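DyP-type peroxidase (Pleurotus ostreatus PC15, PDB 6FSK) probably uses hydrogen peroxide and a heme b cofactor to oxidise substrates, including dyes, as a member of the dye-decolorizing peroxidase family. Local coordinates at residues 123-135 and 461-473. The protein carries 1 engineered substitution. Sequence-based numbering, arbitrary orientation.
Sequences AWEAPFLKDIHGV and FVVPRGGEYFFSP
Trp124 lies flat on bare backbone: one face of its indole covers the two glycines Gly466 and Gly467 of strand 462-472, with Gly466 CA 3.7 Å from the centroid of the five-membered ring in a CH-pi contact. Farther along, the six-membered ring reaches Gly467, whose O is 3.4 Å from Trp124 CZ3; Gly467 N is buried against the indole face without a polar partner. Trp124 CG stands anti to its own carbonyl carbon (chi1 -73°), and chi2 near zero (-7°) lays the ring plane over the strand; Trp124 NE1 is hydrogen-bonded to Asp111. Phe128 CG comes within 3.6 Å of Gly466 CA, and a CB on Gly466 would run into the Phe128 ring. With an alanine in place of Trp124, the two glycines would probably lose their cover and Asp111 its indole N-H partner. At the start of the turn that carries Phe128, Glu125 N donates to Arg465 O (2.9 Å), 28° out of the carbonyl plane. Bent at chi2 and chi3, the Arg465 side chain folds back so that its guanidinium face covers Glu125 N while NH1 makes a weak bond to Ala123 O. A water links the Glu125 carboxylate to this guanidinium, donating to Glu125 OE2 and accepting from Arg465 NE. A second water bridges Ala123 O and Pro464 O. At the other end, Val135 CG1 stands over the centre of the Phe470 ring, 3.8 Å from its centroid, while Ile132 CG2 meets the ring edge at 4.0 Å from CE1; Glu468 CG lies against the opposite face. Strand 74-80 runs between strands 134-140 and 462-472, so the contact spans the junction of the two ferredoxin-like halves characteristic of DyP-type peroxidases.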
loop_
_atom_site.group_PDB
_atom_site.type_symbol
_atom_site.label_atom_id
_atom_site.label_comp_id
_atom_site.label_asym_id
_atom_site.label_seq_id
_atom_site.Cartn_x
_atom_site.Cartn_y
_atom_site.Cartn_z
ATOM N N ALA A 123 -8.352 -14.777 9.926
ATOM C CA ALA A 123 -7.257 -15.514 10.582
ATOM C C ALA A 123 -6.120 -14.538 10.768
ATOM O O ALA A 123 -5.110 -14.521 10.055
ATOM C CB ALA A 123 -6.851 -16.676 9.778
ATOM N N TRP A 124 -6.292 -13.685 11.777
ATOM C CA TRP A 124 -5.334 -12.641 12.100
ATOM C C TRP A 124 -4.698 -12.838 13.488
ATOM O O TRP A 124 -5.245 -13.590 14.330
ATOM C CB TRP A 124 -6.042 -11.294 12.135
ATOM C CG TRP A 124 -6.441 -10.751 10.768
ATOM C CD1 TRP A 124 -6.139 -11.224 9.594
ATOM C CD2 TRP A 124 -7.183 -9.556 10.558
ATOM N NE1 TRP A 124 -6.676 -10.425 8.559
ATOM C CE2 TRP A 124 -7.287 -9.365 9.152
ATOM C CE3 TRP A 124 -7.637 -8.546 11.427
ATOM C CZ2 TRP A 124 -7.912 -8.277 8.611
ATOM C CZ3 TRP A 124 -8.301 -7.477 10.904
ATOM C CH2 TRP A 124 -8.362 -7.332 9.459
ATOM N N GLU A 125 -3.558 -12.205 13.709
ATOM C CA GLU A 125 -3.021 -12.192 15.049
ATOM C C GLU A 125 -4.029 -11.622 16.032
ATOM O O GLU A 125 -4.831 -10.717 15.765
ATOM C CB GLU A 125 -1.743 -11.391 15.127
ATOM C CG GLU A 125 -0.631 -11.936 14.291
ATOM C CD GLU A 125 0.676 -11.331 14.512
ATOM O OE1 GLU A 125 0.771 -10.329 15.262
ATOM O OE2 GLU A 125 1.632 -11.824 13.861
ATOM N N ALA A 126 -4.059 -12.150 17.272
ATOM C CA ALA A 126 -5.097 -11.782 18.234
ATOM C C ALA A 126 -5.359 -10.325 18.484
ATOM O O ALA A 126 -6.526 -9.892 18.546
ATOM C CB ALA A 126 -4.842 -12.537 19.538
ATOM N N PRO A 127 -4.332 -9.519 18.573
ATOM C CA PRO A 127 -4.575 -8.125 18.880
ATOM C C PRO A 127 -5.370 -7.410 17.782
ATOM O O PRO A 127 -6.158 -6.508 18.042
ATOM C CB PRO A 127 -3.206 -7.530 19.028
ATOM C CG PRO A 127 -2.325 -8.684 19.304
ATOM C CD PRO A 127 -2.900 -9.896 18.696
ATOM N N PHE A 128 -5.247 -7.888 16.529
ATOM C CA PHE A 128 -5.989 -7.231 15.443
ATOM C C PHE A 128 -7.415 -7.652 15.317
ATOM O O PHE A 128 -8.168 -7.107 14.519
ATOM C CB PHE A 128 -5.196 -7.395 14.095
ATOM C CG PHE A 128 -3.914 -6.576 14.058
ATOM C CD1 PHE A 128 -4.001 -5.186 13.838
ATOM C CD2 PHE A 128 -2.674 -7.119 14.270
ATOM C CE1 PHE A 128 -2.852 -4.422 13.858
ATOM C CE2 PHE A 128 -1.507 -6.338 14.264
ATOM C CZ PHE A 128 -1.618 -4.999 14.029
ATOM N N LEU A 129 -7.808 -8.621 16.173
ATOM C CA LEU A 129 -9.171 -9.010 16.315
ATOM C C LEU A 129 -9.846 -8.167 17.352
ATOM O O LEU A 129 -11.059 -8.196 17.447
ATOM C CB LEU A 129 -9.284 -10.526 16.569
ATOM C CG LEU A 129 -8.811 -11.408 15.457
ATOM C CD1 LEU A 129 -9.025 -12.850 15.901
ATOM C CD2 LEU A 129 -9.588 -11.112 14.203
ATOM N N LYS A 130 -9.122 -7.381 18.113
ATOM C CA LYS A 130 -9.730 -6.441 19.066
ATOM C C LYS A 130 -10.130 -5.176 18.411
ATOM O O LYS A 130 -9.600 -4.806 17.355
ATOM C CB LYS A 130 -8.802 -6.126 20.219
ATOM C CG LYS A 130 -8.327 -7.331 20.969
ATOM C CD LYS A 130 -7.599 -6.984 22.269
ATOM C CE LYS A 130 -7.497 -8.229 23.183
ATOM N NZ LYS A 130 -7.036 -9.492 22.441
ATOM N N ASP A 131 -11.044 -4.432 19.013
ATOM C CA ASP A 131 -11.370 -3.105 18.516
ATOM C C ASP A 131 -10.148 -2.206 18.734
ATOM O O ASP A 131 -9.547 -2.094 19.817
ATOM C CB ASP A 131 -12.519 -2.474 19.346
ATOM C CG ASP A 131 -13.917 -3.069 19.069
ATOM O OD1 ASP A 131 -14.099 -4.013 18.340
ATOM O OD2 ASP A 131 -14.872 -2.488 19.686
ATOM N N ILE A 132 -9.761 -1.556 17.643
ATOM C CA ILE A 132 -8.657 -0.582 17.642
ATOM C C ILE A 132 -9.281 0.765 17.319
ATOM O O ILE A 132 -10.014 0.876 16.325
ATOM C CB ILE A 132 -7.574 -0.940 16.604
ATOM C CG1 ILE A 132 -6.924 -2.246 17.063
ATOM C CG2 ILE A 132 -6.607 0.205 16.437
ATOM C CD1 ILE A 132 -6.006 -2.871 16.034
ATOM N N HIS A 133 -8.984 1.789 18.115
ATOM C CA HIS A 133 -9.563 3.151 17.932
ATOM C C HIS A 133 -8.673 4.107 17.120
ATOM O O HIS A 133 -9.204 5.012 16.508
ATOM C CB HIS A 133 -9.841 3.754 19.304
ATOM C CG HIS A 133 -10.930 3.064 20.027
ATOM N ND1 HIS A 133 -11.106 3.211 21.393
ATOM C CD2 HIS A 133 -11.842 2.160 19.630
ATOM C CE1 HIS A 133 -12.134 2.475 21.766
ATOM N NE2 HIS A 133 -12.607 1.831 20.725
ATOM N N GLY A 134 -7.365 3.884 17.110
ATOM C CA GLY A 134 -6.441 4.693 16.375
ATOM C C GLY A 134 -5.074 4.115 16.324
ATOM O O GLY A 134 -4.798 3.079 16.958
ATOM N N VAL A 135 -4.213 4.778 15.584
ATOM C CA VAL A 135 -2.810 4.489 15.495
ATOM C C VAL A 135 -2.006 5.762 15.597
ATOM O O VAL A 135 -2.352 6.744 14.941
ATOM C CB VAL A 135 -2.481 3.668 14.211
ATOM C CG1 VAL A 135 -2.840 4.363 12.881
ATOM C CG2 VAL A 135 -1.039 3.202 14.160
ATOM N N PHE A 461 1.516 -16.706 -1.276
ATOM C CA PHE A 461 2.777 -16.065 -1.033
ATOM C C PHE A 461 2.685 -14.924 -0.040
ATOM O O PHE A 461 3.717 -14.592 0.628
ATOM C CB PHE A 461 3.425 -15.599 -2.336
ATOM C CG PHE A 461 3.558 -16.677 -3.382
ATOM C CD1 PHE A 461 4.151 -17.891 -3.052
ATOM C CD2 PHE A 461 3.147 -16.431 -4.614
ATOM C CE1 PHE A 461 4.243 -18.869 -4.040
ATOM C CE2 PHE A 461 3.239 -17.426 -5.597
ATOM C CZ PHE A 461 3.805 -18.606 -5.272
ATOM N N VAL A 462 1.521 -14.288 0.052
ATOM C CA VAL A 462 1.271 -13.138 0.991
ATOM C C VAL A 462 0.118 -13.541 1.855
ATOM O O VAL A 462 -0.890 -14.026 1.348
ATOM C CB VAL A 462 0.957 -11.834 0.154
ATOM C CG1 VAL A 462 0.599 -10.722 1.135
ATOM C CG2 VAL A 462 2.199 -11.421 -0.589
ATOM N N VAL A 463 0.286 -13.401 3.164
ATOM C CA VAL A 463 -0.690 -13.841 4.164
ATOM C C VAL A 463 -1.048 -12.628 5.055
ATOM O O VAL A 463 -0.190 -12.132 5.795
ATOM C CB VAL A 463 -0.070 -14.845 5.015
ATOM C CG1 VAL A 463 -1.074 -15.371 6.076
ATOM C CG2 VAL A 463 0.330 -16.105 4.174
ATOM N N PRO A 464 -2.259 -12.095 4.982
ATOM C CA PRO A 464 -2.615 -11.020 5.874
ATOM C C PRO A 464 -2.818 -11.498 7.297
ATOM O O PRO A 464 -3.501 -12.517 7.492
ATOM C CB PRO A 464 -3.918 -10.521 5.302
ATOM C CG PRO A 464 -4.520 -11.719 4.579
ATOM C CD PRO A 464 -3.376 -12.525 4.126
ATOM N N ARG A 465 -2.226 -10.781 8.272
ATOM C CA ARG A 465 -2.382 -11.137 9.656
ATOM C C ARG A 465 -2.908 -10.030 10.535
ATOM O O ARG A 465 -2.906 -10.146 11.789
ATOM C CB ARG A 465 -1.065 -11.678 10.151
ATOM C CG ARG A 465 -0.681 -13.022 9.515
ATOM C CD ARG A 465 -1.501 -14.220 9.995
ATOM N NE ARG A 465 -1.176 -14.553 11.399
ATOM C CZ ARG A 465 -1.968 -15.229 12.205
ATOM N NH1 ARG A 465 -3.125 -15.638 11.788
ATOM N NH2 ARG A 465 -1.509 -15.553 13.410
ATOM N N GLY A 466 -3.450 -8.981 9.919
ATOM C CA GLY A 466 -4.035 -7.904 10.667
ATOM C C GLY A 466 -4.257 -6.714 9.750
ATOM O O GLY A 466 -3.691 -6.652 8.652
ATOM N N GLY A 467 -5.063 -5.788 10.224
ATOM C CA GLY A 467 -5.315 -4.593 9.424
ATOM C C GLY A 467 -6.390 -3.770 10.018
ATOM O O GLY A 467 -7.148 -4.233 10.833
ATOM N N GLU A 468 -6.416 -2.481 9.688
ATOM C CA GLU A 468 -7.587 -1.638 9.968
ATOM C C GLU A 468 -7.550 -0.429 9.024
ATOM O O GLU A 468 -6.523 -0.153 8.369
ATOM C CB GLU A 468 -7.646 -1.253 11.442
ATOM C CG GLU A 468 -8.849 -0.443 11.946
ATOM C CD GLU A 468 -10.223 -1.037 11.600
ATOM O OE1 GLU A 468 -10.954 -1.420 12.563
ATOM O OE2 GLU A 468 -10.684 -1.110 10.424
ATOM N N TYR A 469 -8.720 0.180 8.860
ATOM C CA TYR A 469 -8.940 1.405 8.053
ATOM C C TYR A 469 -9.033 2.568 9.015
ATOM O O TYR A 469 -9.800 2.542 9.983
ATOM C CB TYR A 469 -10.239 1.298 7.314
ATOM C CG TYR A 469 -10.370 0.128 6.357
ATOM C CD1 TYR A 469 -9.327 -0.120 5.448
ATOM C CD2 TYR A 469 -11.537 -0.655 6.263
ATOM C CE1 TYR A 469 -9.410 -1.125 4.498
ATOM C CE2 TYR A 469 -11.640 -1.672 5.288
ATOM C CZ TYR A 469 -10.590 -1.896 4.402
ATOM O OH TYR A 469 -10.719 -2.847 3.474
ATOM N N PHE A 470 -8.273 3.596 8.741
ATOM C CA PHE A 470 -8.204 4.768 9.568
ATOM C C PHE A 470 -8.385 6.039 8.712
ATOM O O PHE A 470 -8.314 5.975 7.489
ATOM C CB PHE A 470 -6.847 4.902 10.272
ATOM C CG PHE A 470 -6.439 3.719 11.141
ATOM C CD1 PHE A 470 -6.760 3.623 12.452
ATOM C CD2 PHE A 470 -5.784 2.695 10.586
ATOM C CE1 PHE A 470 -6.352 2.545 13.209
ATOM C CE2 PHE A 470 -5.334 1.622 11.342
ATOM C CZ PHE A 470 -5.635 1.549 12.632
ATOM N N PHE A 471 -8.688 7.134 9.388
ATOM C CA PHE A 471 -8.754 8.472 8.786
ATOM C C PHE A 471 -7.777 9.377 9.486
ATOM O O PHE A 471 -7.851 9.500 10.725
ATOM C CB PHE A 471 -10.202 8.979 8.807
ATOM C CG PHE A 471 -10.377 10.287 8.091
ATOM C CD1 PHE A 471 -10.484 10.259 6.698
ATOM C CD2 PHE A 471 -10.471 11.477 8.746
ATOM C CE1 PHE A 471 -10.636 11.452 5.956
ATOM C CE2 PHE A 471 -10.692 12.663 7.993
ATOM C CZ PHE A 471 -10.773 12.640 6.644
ATOM N N SER A 472 -6.861 9.967 8.724
ATOM C CA SER A 472 -5.852 10.873 9.211
ATOM C C SER A 472 -6.353 12.334 9.104
ATOM O O SER A 472 -6.402 12.827 7.992
ATOM C CB SER A 472 -4.619 10.727 8.348
ATOM O OG SER A 472 -3.957 9.459 8.619
ATOM N N PRO A 473 -6.779 12.928 10.222
ATOM C CA PRO A 473 -7.425 14.201 10.057
ATOM C C PRO A 473 -6.398 15.293 9.841
ATOM O O PRO A 473 -5.188 15.183 10.102
ATOM C CB PRO A 473 -8.202 14.386 11.409
ATOM C CG PRO A 473 -8.180 12.998 12.048
ATOM C CD PRO A 473 -6.879 12.431 11.612
HETATM O O HOH W 1 -4.436 -15.071 7.459
HETATM O O HOH W 2 1.403 -14.048 12.661
HETATM O O HOH W 3 -8.133 -4.515 13.486
HETATM O O HOH W 4 -10.260 -2.618 14.946
#